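Local coordinates for protein glycosyl transferase (Staphylococcus aureus, PDB 5TZJ) that is a family 2 glycosyl transferase, with uridine-diphosphate-N-acetylglucosamine bound in its N-terminal part and a TarS-type linker domain farther along the chain, at residues L116-M120 with S131-E135; R258-F262 with W274-L278; N311-V315 with F338-E342. All coordinates share one frame; numbering follows the deposited sequence.

How the contacts relate
From the N terminus, the chain first closes contact 1, where the loop after strand 115-122 turns back and lays residues 131-135 on the strand it has just left, within the glycosyl transferase family 2 region. Contact 2 follows in the linker domain: residues 258-262, after helix 239-256, meet helix 271-282. Contact 3 closes last, joining helix 309-321 to the hairpin turn of the C-terminal three-stranded sheet. The three loops come in series; none nests in or crosses another. Contact 1 lies apart, its centre about 29 Å from that of contact 2, whereas contacts 2 and 3 touch: Tyr312 of helix 309-321 packs against the 258-262 turn and helix 271-282, and the same helix meets the hairpin in contact 3.

Contact 1: L116-M120 with S131-E135; sequences LLIKM and SMFKE
Phe133 lays its ring against the backbone of strand 115-122, a place that suits a flat aromatic because the ring can lie on the main chain with Lys119 CA over its face. Lys119 CA sits 3.7 Å from the ring centroid, 23° off the normal, a CH-pi contact; Met132 CG lies above the opposite face, near its rim. Ile118 O approaches Phe133 CZ obliquely at 3.3 Å, while Leu117 CB lies 3.8 Å from Phe133 CE1 and Met120 CG 4.2 Å from Phe133 CE2. The ring reaches in because its CG stands opposite the carbonyl carbon (chi1 -73°). Leu117 CD2 also meets Met132 CG at 4.0 Å, the two side chains crossing at about a right angle. Lys119 runs the other way past Phe133, its aliphatic part along the phenylalanine, and bends at chi3 (-65°) to bring CE within 3.4 Å of Phe133 O. Farther out, Ser196 fastens both sides: its O bonds Lys119 NZ and its OG bonds Phe133 O. Val194 of the adjoining strand 192-195 touches the Phe133 side chain. Met120 also touches the bound uridine-diphosphate-N-acetylglucosamine, so this loop-on-strand packing borders the ligand pocket of a domain with the mixed central sheet of the GT-A fold.

Contact 2: R258-F262 with W274-L278; sequences RTNGF and WINAL
Arg258 starts the contact with its aliphatic part: CG and CD approach the six-membered ring of Trp274 obliquely, with Arg258 CD 3.8 Å from Trp274 CH2. The long chain crosses the indole at about a right angle while its charged end makes a cation-pi contact with Phe221. Thr259 serves both environments: it brushes Leu278 CD1 with OG1 at 4.2 Å, and that hydroxyl is hydrogen-bonded to Tyr222 and His253. A type II turn from Thr259 to Phe262 follows, closed by Phe262 N to Thr259 O at 3.1 Å. Gly261 takes its third position with phi 80°, a backbone region that suits glycine, and it is the N-cap of helix 262-265. Phe262 supplies most of the first segment's buried surface. Its ring is nearly parallel to the six-membered ring of Trp274 (10°), but slid so far that they barely overlap, the centroids being 5.4 Å apart. Phe262 CE1 instead closes on Trp274 CB at 3.4 Å; Ile275 CD1 meets the edge of the Phe262 ring, and Leu278 CD2 lies 3.9 Å from Phe262 CE2. Among the neighbouring helices, Tyr222 of helix 218-233 touches Trp274 and Leu278, while Ile309 of helix 309-321 touches Phe262 and Ile275.

Contact 3: N311-V315 with F338-E342; sequences NYRTV and FNEGE
Asn311 and Val315, one helical turn apart on helix 309-321, meet Asn339 and Phe338 in the connection of a beta hairpin, where strands 333-337 and 344-348 are joined through a type II turn from Asn339 to Glu342. Gly341 suits the third position of that turn, its phi being positive. The apolar part is a CH-pi contact: Val315 CG2 stands over the centre of the Phe338 ring, 3.7 Å from the centroid and 14° off the normal. Beta-branching puts both methyls to use, with Val315 CG1 4.0 Å from Phe338 CZ. Tyr319 meets this ring at a steep angle. Apart from that, Thr314 CG2 makes a plain van der Waals approach to the carbonyl, 3.4 Å from Phe338 O. Among the polar contacts, Asn339 ND2 donates to Asn311 OD1 at 2.6 Å, with an N-H...O angle of 153° and the amide planes 69° apart. Water bridges extend this: one accepts from Asn339 ND2 at 2.7 Å and pairs with Thr314 OG1, which is also bonded to Asp310 O. Asn311 ND2, besides bonding Asp308, donates at 2.9 Å to a second water, and that water makes a weak bond to Glu342 OE1, while Glu342 OE2 is hydrogen-bonded to Tyr303 OH.

Contact 1: L116-M120 with S131-E135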
ATOM      1  N   LEU A 116      -9.591  -9.236  -4.655  1.00 35.40           N
ATOM      2  CA  LEU A 116      -9.363 -10.446  -3.865  1.00 37.27           C
ATOM      3  C   LEU A 116      -7.989 -10.335  -3.220  1.00 33.48           C
ATOM      4  O   LEU A 116      -6.969 -10.346  -3.914  1.00 32.10           O
ATOM      5  CB  LEU A 116      -9.469 -11.715  -4.716  1.00 33.38           C
ATOM      6  CG  LEU A 116      -9.192 -13.081  -4.068  1.00 35.12           C
ATOM      7  CD1 LEU A 116     -10.066 -13.399  -2.799  1.00 36.68           C
ATOM      8  CD2 LEU A 116      -9.375 -14.186  -5.073  1.00 39.80           C
ATOM      9  N   LEU A 117      -7.970 -10.231  -1.902  1.00 34.19           N
ATOM     10  CA  LEU A 117      -6.726 -10.299  -1.154  1.00 32.94           C
ATOM     11  C   LEU A 117      -6.328 -11.757  -1.061  1.00 33.95           C
ATOM     12  O   LEU A 117      -7.183 -12.614  -0.834  1.00 36.91           O
ATOM     13  CB  LEU A 117      -6.901  -9.706   0.259  1.00 31.72           C
ATOM     14  CG  LEU A 117      -6.884  -8.173   0.346  1.00 31.34           C
ATOM     15  CD1 LEU A 117      -8.194  -7.558  -0.113  1.00 33.47           C
ATOM     16  CD2 LEU A 117      -6.499  -7.666   1.741  1.00 33.37           C
ATOM     17  N   ILE A 118      -5.032 -12.042  -1.215  1.00 33.18           N
ATOM     18  CA  ILE A 118      -4.539 -13.409  -1.108  1.00 36.17           C
ATOM     19  C   ILE A 118      -3.419 -13.452  -0.082  1.00 36.85           C
ATOM     20  O   ILE A 118      -2.580 -12.545  -0.022  1.00 36.80           O
ATOM     21  CB  ILE A 118      -4.077 -13.958  -2.465  1.00 37.71           C
ATOM     22  CG1 ILE A 118      -3.012 -13.032  -3.086  1.00 30.94           C
ATOM     23  CG2 ILE A 118      -5.280 -14.181  -3.382  1.00 37.63           C
ATOM     24  CD1 ILE A 118      -2.448 -13.619  -4.389  1.00 35.66           C
ATOM     25  N   LYS A 119      -3.447 -14.473   0.766  1.00 36.11           N
ATOM     26  CA  LYS A 119      -2.579 -14.495   1.933  1.00 37.45           C
ATOM     27  C   LYS A 119      -1.116 -14.493   1.505  1.00 39.45           C
ATOM     28  O   LYS A 119      -0.718 -15.223   0.594  1.00 37.67           O
ATOM     29  CB  LYS A 119      -2.880 -15.730   2.802  1.00 40.68           C
ATOM     30  CG  LYS A 119      -1.956 -15.829   3.998  1.00 46.07           C
ATOM     31  CD  LYS A 119      -2.098 -17.145   4.727  1.00 55.08           C
ATOM     32  CE  LYS A 119      -3.446 -17.306   5.340  1.00 57.31           C
ATOM     33  NZ  LYS A 119      -3.572 -18.668   5.984  1.00 62.70           N
ATOM     34  N   MET A 120      -0.308 -13.679   2.179  1.00 41.62           N
ATOM     35  CA  MET A 120       1.103 -13.592   1.847  1.00 43.27           C
ATOM     36  C   MET A 120       1.959 -14.309   2.888  1.00 44.12           C
ATOM     37  O   MET A 120       1.541 -14.545   4.025  1.00 42.84           O
ATOM     38  CB  MET A 120       1.537 -12.131   1.717  1.00 42.78           C
ATOM     39  CG  MET A 120       0.519 -11.218   1.045  1.00 42.84           C
ATOM     40  SD  MET A 120       0.952  -9.472   1.295  1.00 42.02           S
ATOM     41  CE  MET A 120       2.595  -9.501   0.564  1.00 42.72           C
ATOM     42  N   SER A 131      -2.537  -9.409   9.833  1.00 49.28           N
ATOM     43  CA  SER A 131      -3.724  -9.231  10.664  1.00 50.52           C
ATOM     44  C   SER A 131      -5.025  -9.371   9.882  1.00 51.05           C
ATOM     45  O   SER A 131      -6.053  -9.708  10.482  1.00 54.67           O
ATOM     46  CB  SER A 131      -3.695  -7.869  11.357  1.00 49.21           C
ATOM     47  OG  SER A 131      -3.996  -6.819  10.450  1.00 45.77           O
ATOM     48  N   MET A 132      -5.014  -9.137   8.569  1.00 46.61           N
ATOM     49  CA  MET A 132      -6.214  -9.313   7.759  1.00 46.21           C
ATOM     50  C   MET A 132      -6.312 -10.698   7.111  1.00 44.17           C
ATOM     51  O   MET A 132      -7.249 -10.953   6.354  1.00 41.46           O
ATOM     52  CB  MET A 132      -6.295  -8.215   6.677  1.00 43.50           C
ATOM     53  CG  MET A 132      -5.268  -8.298   5.536  1.00 35.79           C
ATOM     54  SD  MET A 132      -3.578  -8.103   6.132  1.00 34.32           S
ATOM     55  CE  MET A 132      -3.673  -6.420   6.805  1.00 31.18           C
ATOM     56  N   PHE A 133      -5.382 -11.603   7.386  1.00 45.98           N
ATOM     57  CA  PHE A 133      -5.351 -12.887   6.700  1.00 46.51           C
ATOM     58  C   PHE A 133      -5.602 -14.061   7.638  1.00 51.64           C
ATOM     59  O   PHE A 133      -5.275 -15.199   7.293  1.00 51.98           O
ATOM     60  CB  PHE A 133      -4.018 -13.072   5.975  1.00 48.01           C
ATOM     61  CG  PHE A 133      -3.870 -12.216   4.746  1.00 43.86           C
ATOM     62  CD1 PHE A 133      -4.684 -12.419   3.641  1.00 42.94           C
ATOM     63  CD2 PHE A 133      -2.910 -11.213   4.693  1.00 39.79           C
ATOM     64  CE1 PHE A 133      -4.546 -11.627   2.502  1.00 37.95           C
ATOM     65  CE2 PHE A 133      -2.757 -10.419   3.560  1.00 36.11           C
ATOM     66  CZ  PHE A 133      -3.579 -10.627   2.472  1.00 38.35           C
ATOM     67  N   LYS A 134      -6.177 -13.814   8.817  1.00 53.75           N
ATOM     68  CA  LYS A 134      -6.405 -14.916   9.754  1.00 60.48           C
ATOM     69  C   LYS A 134      -7.550 -15.820   9.329  1.00 62.74           C
ATOM     70  O   LYS A 134      -7.700 -16.905   9.893  1.00 67.06           O
ATOM     71  CB  LYS A 134      -6.680 -14.382  11.165  1.00 62.76           C
ATOM     72  CG  LYS A 134      -5.513 -13.630  11.811  1.00 65.50           C
ATOM     73  CD  LYS A 134      -4.314 -14.543  12.048  1.00 71.30           C
ATOM     74  CE  LYS A 134      -2.988 -13.853  11.723  1.00 73.12           C
ATOM     75  NZ  LYS A 134      -2.784 -12.555  12.462  1.00 76.01           N
ATOM     76  N   GLU A 135      -8.346 -15.410   8.350  1.00 61.75           N
ATOM     77  CA  GLU A 135      -9.542 -16.137   7.962  1.00 63.11           C
ATOM     78  C   GLU A 135      -9.831 -15.850   6.496  1.00 57.61           C
ATOM     79  O   GLU A 135      -9.532 -14.761   5.991  1.00 53.28           O
ATOM     80  CB  GLU A 135     -10.729 -15.719   8.839  1.00 69.32           C
ATOM     81  CG  GLU A 135     -11.786 -16.799   9.043  1.00 78.70           C
ATOM     82  CD  GLU A 135     -12.804 -16.414  10.114  1.00 85.22           C
ATOM     83  OE1 GLU A 135     -13.690 -17.248  10.424  1.00 89.83           O
ATOM     84  OE2 GLU A 135     -12.713 -15.276  10.648  1.00 84.83           O
TER

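Contact 2: R258-F262 with W274-L278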
ATOM      1  N   ARG A 258       6.663   6.249   7.829  1.00 20.71           N
ATOM      2  CA  ARG A 258       7.801   7.085   8.213  1.00 19.62           C
ATOM      3  C   ARG A 258       7.373   8.305   9.016  1.00 22.03           C
ATOM      4  O   ARG A 258       8.217   8.976   9.633  1.00 22.66           O
ATOM      5  CB  ARG A 258       8.543   7.560   6.929  1.00 17.89           C
ATOM      6  CG  ARG A 258       7.659   8.577   6.155  1.00 23.96           C
ATOM      7  CD  ARG A 258       8.256   8.967   4.802  1.00 32.04           C
ATOM      8  NE  ARG A 258       8.401   7.810   3.941  1.00 36.05           N
ATOM      9  CZ  ARG A 258       9.170   7.800   2.848  1.00 41.30           C
ATOM     10  NH1 ARG A 258       9.873   8.891   2.498  1.00 38.40           N
ATOM     11  NH2 ARG A 258       9.257   6.691   2.134  1.00 38.65           N
ATOM     12  N   THR A 259       6.093   8.666   8.979  1.00 23.81           N
ATOM     13  CA  THR A 259       5.626   9.732   9.862  1.00 22.16           C
ATOM     14  C   THR A 259       5.865   9.364  11.326  1.00 19.63           C
ATOM     15  O   THR A 259       6.205  10.228  12.175  1.00 18.36           O
ATOM     16  CB  THR A 259       4.148   9.992   9.592  1.00 22.41           C
ATOM     17  OG1 THR A 259       4.026  10.532   8.280  1.00 22.14           O
ATOM     18  CG2 THR A 259       3.570  11.033  10.611  1.00 20.26           C
ATOM     19  N   ASN A 260       5.672   8.096  11.654  1.00 17.10           N
ATOM     20  CA  ASN A 260       5.807   7.696  13.077  1.00 19.99           C
ATOM     21  C   ASN A 260       7.184   8.023  13.667  1.00 22.23           C
ATOM     22  O   ASN A 260       8.177   7.399  13.311  1.00 25.20           O
ATOM     23  CB  ASN A 260       5.563   6.191  13.282  1.00 21.78           C
ATOM     24  CG  ASN A 260       5.462   5.824  14.820  1.00 30.14           C
ATOM     25  OD1 ASN A 260       6.460   5.693  15.463  1.00 36.35           O
ATOM     26  ND2 ASN A 260       4.276   5.790  15.371  1.00 31.18           N
ATOM     27  N   GLY A 261       7.270   8.980  14.588  1.00 22.21           N
ATOM     28  CA  GLY A 261       8.562   9.270  15.178  1.00 23.35           C
ATOM     29  C   GLY A 261       9.490  10.143  14.340  1.00 21.54           C
ATOM     30  O   GLY A 261      10.652  10.272  14.699  1.00 18.51           O
ATOM     31  N   PHE A 262       9.027  10.762  13.244  1.00 19.24           N
ATOM     32  CA  PHE A 262       9.985  11.448  12.355  1.00 19.93           C
ATOM     33  C   PHE A 262      10.694  12.602  13.082  1.00 18.26           C
ATOM     34  O   PHE A 262      11.872  12.883  12.806  1.00 20.40           O
ATOM     35  CB  PHE A 262       9.276  11.967  11.063  1.00 17.97           C
ATOM     36  CG  PHE A 262       8.654  13.328  11.228  1.00 20.71           C
ATOM     37  CD1 PHE A 262       9.408  14.488  11.050  1.00 22.55           C
ATOM     38  CD2 PHE A 262       7.313  13.450  11.641  1.00 21.95           C
ATOM     39  CE1 PHE A 262       8.836  15.738  11.238  1.00 21.50           C
ATOM     40  CE2 PHE A 262       6.732  14.669  11.827  1.00 21.65           C
ATOM     41  CZ  PHE A 262       7.498  15.837  11.638  1.00 22.28           C
ATOM     42  N   TRP A 274       9.740  18.420   6.579  1.00 20.93           N
ATOM     43  CA  TRP A 274       8.785  17.367   6.937  1.00 24.39           C
ATOM     44  C   TRP A 274       7.456  17.958   7.430  1.00 25.34           C
ATOM     45  O   TRP A 274       6.383  17.505   7.022  1.00 21.08           O
ATOM     46  CB  TRP A 274       9.391  16.427   8.001  1.00 24.55           C
ATOM     47  CG  TRP A 274      10.385  15.461   7.434  1.00 24.31           C
ATOM     48  CD1 TRP A 274      11.623  15.764   6.915  1.00 27.19           C
ATOM     49  CD2 TRP A 274      10.198  14.049   7.236  1.00 22.08           C
ATOM     50  NE1 TRP A 274      12.233  14.615   6.445  1.00 25.15           N
ATOM     51  CE2 TRP A 274      11.382  13.554   6.632  1.00 24.04           C
ATOM     52  CE3 TRP A 274       9.146  13.149   7.530  1.00 23.26           C
ATOM     53  CZ2 TRP A 274      11.557  12.193   6.314  1.00 26.66           C
ATOM     54  CZ3 TRP A 274       9.328  11.773   7.246  1.00 22.02           C
ATOM     55  CH2 TRP A 274      10.530  11.321   6.635  1.00 28.43           C
ATOM     56  N   ILE A 275       7.498  18.949   8.347  1.00 14.14           N
ATOM     57  CA  ILE A 275       6.220  19.413   8.894  1.00 16.96           C
ATOM     58  C   ILE A 275       5.450  20.224   7.858  1.00 20.39           C
ATOM     59  O   ILE A 275       4.208  20.207   7.824  1.00 21.28           O
ATOM     60  CB  ILE A 275       6.427  20.201  10.218  1.00 22.79           C
ATOM     61  CG1 ILE A 275       5.137  20.275  11.075  1.00 21.99           C
ATOM     62  CG2 ILE A 275       6.907  21.658   9.975  1.00 22.04           C
ATOM     63  CD1 ILE A 275       4.848  18.995  11.956  1.00 21.40           C
ATOM     64  N   ASN A 276       6.149  20.923   6.954  1.00 21.14           N
ATOM     65  CA  ASN A 276       5.422  21.603   5.902  1.00 18.64           C
ATOM     66  C   ASN A 276       4.722  20.584   4.979  1.00 18.90           C
ATOM     67  O   ASN A 276       3.549  20.753   4.629  1.00 19.42           O
ATOM     68  CB  ASN A 276       6.374  22.542   5.160  1.00 23.07           C
ATOM     69  CG  ASN A 276       6.796  23.740   6.042  1.00 36.23           C
ATOM     70  OD1 ASN A 276       6.045  24.180   6.932  1.00 37.01           O
ATOM     71  ND2 ASN A 276       8.002  24.260   5.811  1.00 42.27           N
ATOM     72  N   ALA A 277       5.399  19.512   4.603  1.00 17.98           N
ATOM     73  CA  ALA A 277       4.747  18.529   3.723  1.00 17.25           C
ATOM     74  C   ALA A 277       3.654  17.748   4.463  1.00 17.23           C
ATOM     75  O   ALA A 277       2.535  17.581   3.953  1.00 17.19           O
ATOM     76  CB  ALA A 277       5.764  17.554   3.146  1.00 17.86           C
ATOM     77  N   LEU A 278       3.967  17.247   5.668  1.00 13.02           N
ATOM     78  CA  LEU A 278       2.924  16.585   6.450  1.00 19.02           C
ATOM     79  C   LEU A 278       1.742  17.515   6.696  1.00 19.26           C
ATOM     80  O   LEU A 278       0.582  17.097   6.623  1.00 17.12           O
ATOM     81  CB  LEU A 278       3.509  16.080   7.774  1.00 18.71           C
ATOM     82  CG  LEU A 278       2.505  15.512   8.801  1.00 18.11           C
ATOM     83  CD1 LEU A 278       2.007  14.162   8.264  1.00 14.50           C
ATOM     84  CD2 LEU A 278       3.307  15.312  10.094  1.00 18.03           C
TER

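Contact 3: N311-V315 with F338-E342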
ATOM      1  N   ASN A 311       6.121  22.194  18.768  1.00 20.45           N
ATOM      2  CA  ASN A 311       5.104  21.475  19.557  1.00 25.27           C
ATOM      3  C   ASN A 311       4.871  20.048  19.058  1.00 27.12           C
ATOM      4  O   ASN A 311       4.674  19.135  19.882  1.00 25.73           O
ATOM      5  CB  ASN A 311       3.797  22.280  19.580  1.00 24.26           C
ATOM      6  CG  ASN A 311       3.786  23.320  20.761  1.00 25.78           C
ATOM      7  OD1 ASN A 311       4.207  22.989  21.844  1.00 28.74           O
ATOM      8  ND2 ASN A 311       3.344  24.555  20.511  1.00 26.06           N
ATOM      9  N   TYR A 312       4.970  19.808  17.741  1.00 21.43           N
ATOM     10  CA  TYR A 312       4.894  18.418  17.276  1.00 19.23           C
ATOM     11  C   TYR A 312       5.999  17.586  17.916  1.00 20.23           C
ATOM     12  O   TYR A 312       5.767  16.475  18.420  1.00 20.12           O
ATOM     13  CB  TYR A 312       4.991  18.374  15.732  1.00 17.03           C
ATOM     14  CG  TYR A 312       4.608  17.044  15.152  1.00 15.28           C
ATOM     15  CD1 TYR A 312       5.457  15.943  15.236  1.00 16.46           C
ATOM     16  CD2 TYR A 312       3.376  16.906  14.517  1.00 15.71           C
ATOM     17  CE1 TYR A 312       5.032  14.639  14.680  1.00 17.52           C
ATOM     18  CE2 TYR A 312       2.970  15.661  13.938  1.00 15.77           C
ATOM     19  CZ  TYR A 312       3.796  14.564  14.015  1.00 14.84           C
ATOM     20  OH  TYR A 312       3.286  13.370  13.454  1.00 17.15           O
ATOM     21  N   ARG A 313       7.222  18.121  17.911  1.00 21.75           N
ATOM     22  CA  ARG A 313       8.376  17.394  18.455  1.00 21.12           C
ATOM     23  C   ARG A 313       8.274  17.203  19.956  1.00 25.03           C
ATOM     24  O   ARG A 313       8.664  16.152  20.478  1.00 24.33           O
ATOM     25  CB  ARG A 313       9.669  18.132  18.108  1.00 21.15           C
ATOM     26  CG  ARG A 313      10.940  17.413  18.552  1.00 22.50           C
ATOM     27  CD  ARG A 313      12.160  18.307  18.377  1.00 27.32           C
ATOM     28  NE  ARG A 313      12.291  18.787  17.039  1.00 30.52           N
ATOM     29  CZ  ARG A 313      12.256  20.070  16.669  1.00 31.83           C
ATOM     30  NH1 ARG A 313      12.120  21.040  17.570  1.00 29.54           N
ATOM     31  NH2 ARG A 313      12.408  20.380  15.383  1.00 24.78           N
ATOM     32  N   THR A 314       7.818  18.236  20.688  1.00 28.40           N
ATOM     33  CA  THR A 314       7.554  18.062  22.114  1.00 24.40           C
ATOM     34  C   THR A 314       6.581  16.908  22.364  1.00 23.07           C
ATOM     35  O   THR A 314       6.791  16.088  23.267  1.00 26.68           O
ATOM     36  CB  THR A 314       7.038  19.387  22.714  1.00 25.21           C
ATOM     37  OG1 THR A 314       8.104  20.355  22.729  1.00 23.81           O
ATOM     38  CG2 THR A 314       6.513  19.198  24.198  1.00 24.80           C
ATOM     39  N   VAL A 315       5.523  16.809  21.581  1.00 24.68           N
ATOM     40  CA  VAL A 315       4.605  15.678  21.758  1.00 24.20           C
ATOM     41  C   VAL A 315       5.345  14.344  21.596  1.00 23.99           C
ATOM     42  O   VAL A 315       5.248  13.453  22.454  1.00 21.12           O
ATOM     43  CB  VAL A 315       3.425  15.787  20.782  1.00 20.22           C
ATOM     44  CG1 VAL A 315       2.644  14.478  20.728  1.00 19.09           C
ATOM     45  CG2 VAL A 315       2.497  16.983  21.164  1.00 21.48           C
ATOM     46  N   PHE A 338       0.829  19.366  26.624  1.00 22.39           N
ATOM     47  CA  PHE A 338       2.239  19.113  26.337  1.00 24.26           C
ATOM     48  C   PHE A 338       3.147  20.321  26.546  1.00 28.58           C
ATOM     49  O   PHE A 338       4.368  20.139  26.597  1.00 30.63           O
ATOM     50  CB  PHE A 338       2.420  18.591  24.928  1.00 21.74           C
ATOM     51  CG  PHE A 338       1.775  17.261  24.682  1.00 20.84           C
ATOM     52  CD1 PHE A 338       0.480  17.201  24.304  1.00 18.40           C
ATOM     53  CD2 PHE A 338       2.489  16.084  24.833  1.00 17.37           C
ATOM     54  CE1 PHE A 338      -0.148  15.954  24.043  1.00 20.17           C
ATOM     55  CE2 PHE A 338       1.896  14.834  24.623  1.00 17.57           C
ATOM     56  CZ  PHE A 338       0.569  14.771  24.188  1.00 16.38           C
ATOM     57  N   ASN A 339       2.595  21.519  26.732  1.00 26.17           N
ATOM     58  CA  ASN A 339       3.384  22.736  26.817  1.00 26.21           C
ATOM     59  C   ASN A 339       2.541  23.801  27.480  1.00 24.81           C
ATOM     60  O   ASN A 339       1.314  23.817  27.322  1.00 26.51           O
ATOM     61  CB  ASN A 339       3.796  23.239  25.422  1.00 29.26           C
ATOM     62  CG  ASN A 339       5.272  23.151  25.185  1.00 44.57           C
ATOM     63  OD1 ASN A 339       6.074  23.375  26.092  1.00 48.84           O
ATOM     64  ND2 ASN A 339       5.658  22.817  23.941  1.00 48.83           N
ATOM     65  N   GLU A 340       3.207  24.743  28.137  1.00 29.66           N
ATOM     66  CA  GLU A 340       2.474  25.822  28.789  1.00 33.04           C
ATOM     67  C   GLU A 340       1.579  26.557  27.793  1.00 34.65           C
ATOM     68  O   GLU A 340       1.980  26.837  26.654  1.00 36.97           O
ATOM     69  CB  GLU A 340       3.438  26.817  29.429  1.00 38.83           C
ATOM     70  CG  GLU A 340       2.727  28.051  30.000  1.00 43.85           C
ATOM     71  CD  GLU A 340       3.642  28.956  30.837  1.00 55.58           C
ATOM     72  OE1 GLU A 340       4.108  28.522  31.926  1.00 61.36           O
ATOM     73  OE2 GLU A 340       3.875  30.114  30.416  1.00 58.67           O
ATOM     74  N   GLY A 341       0.349  26.850  28.223  1.00 33.91           N
ATOM     75  CA  GLY A 341      -0.628  27.576  27.434  1.00 35.74           C
ATOM     76  C   GLY A 341      -1.283  26.793  26.321  1.00 36.89           C
ATOM     77  O   GLY A 341      -2.122  27.353  25.600  1.00 40.01           O
ATOM     78  N   GLU A 342      -0.946  25.550  26.149  1.00 31.08           N
ATOM     79  CA  GLU A 342      -1.466  24.781  25.033  1.00 28.65           C
ATOM     80  C   GLU A 342      -2.701  24.005  25.469  1.00 31.56           C
ATOM     81  O   GLU A 342      -2.942  23.850  26.663  1.00 31.81           O
ATOM     82  CB  GLU A 342      -0.389  23.810  24.535  1.00 28.51           C
ATOM     83  CG  GLU A 342       0.715  24.521  23.790  1.00 31.23           C
ATOM     84  CD  GLU A 342       0.207  25.178  22.527  1.00 32.45           C
ATOM     85  OE1 GLU A 342       0.395  26.405  22.377  1.00 32.20           O
ATOM     86  OE2 GLU A 342      -0.391  24.471  21.696  1.00 29.07           O
TER
HETATM   87  O   HOH W   1       3.720  26.750  22.340  1.00 41.41           O
HETATM   88  O   HOH W   2       7.703  23.325  22.201  1.00 55.67           O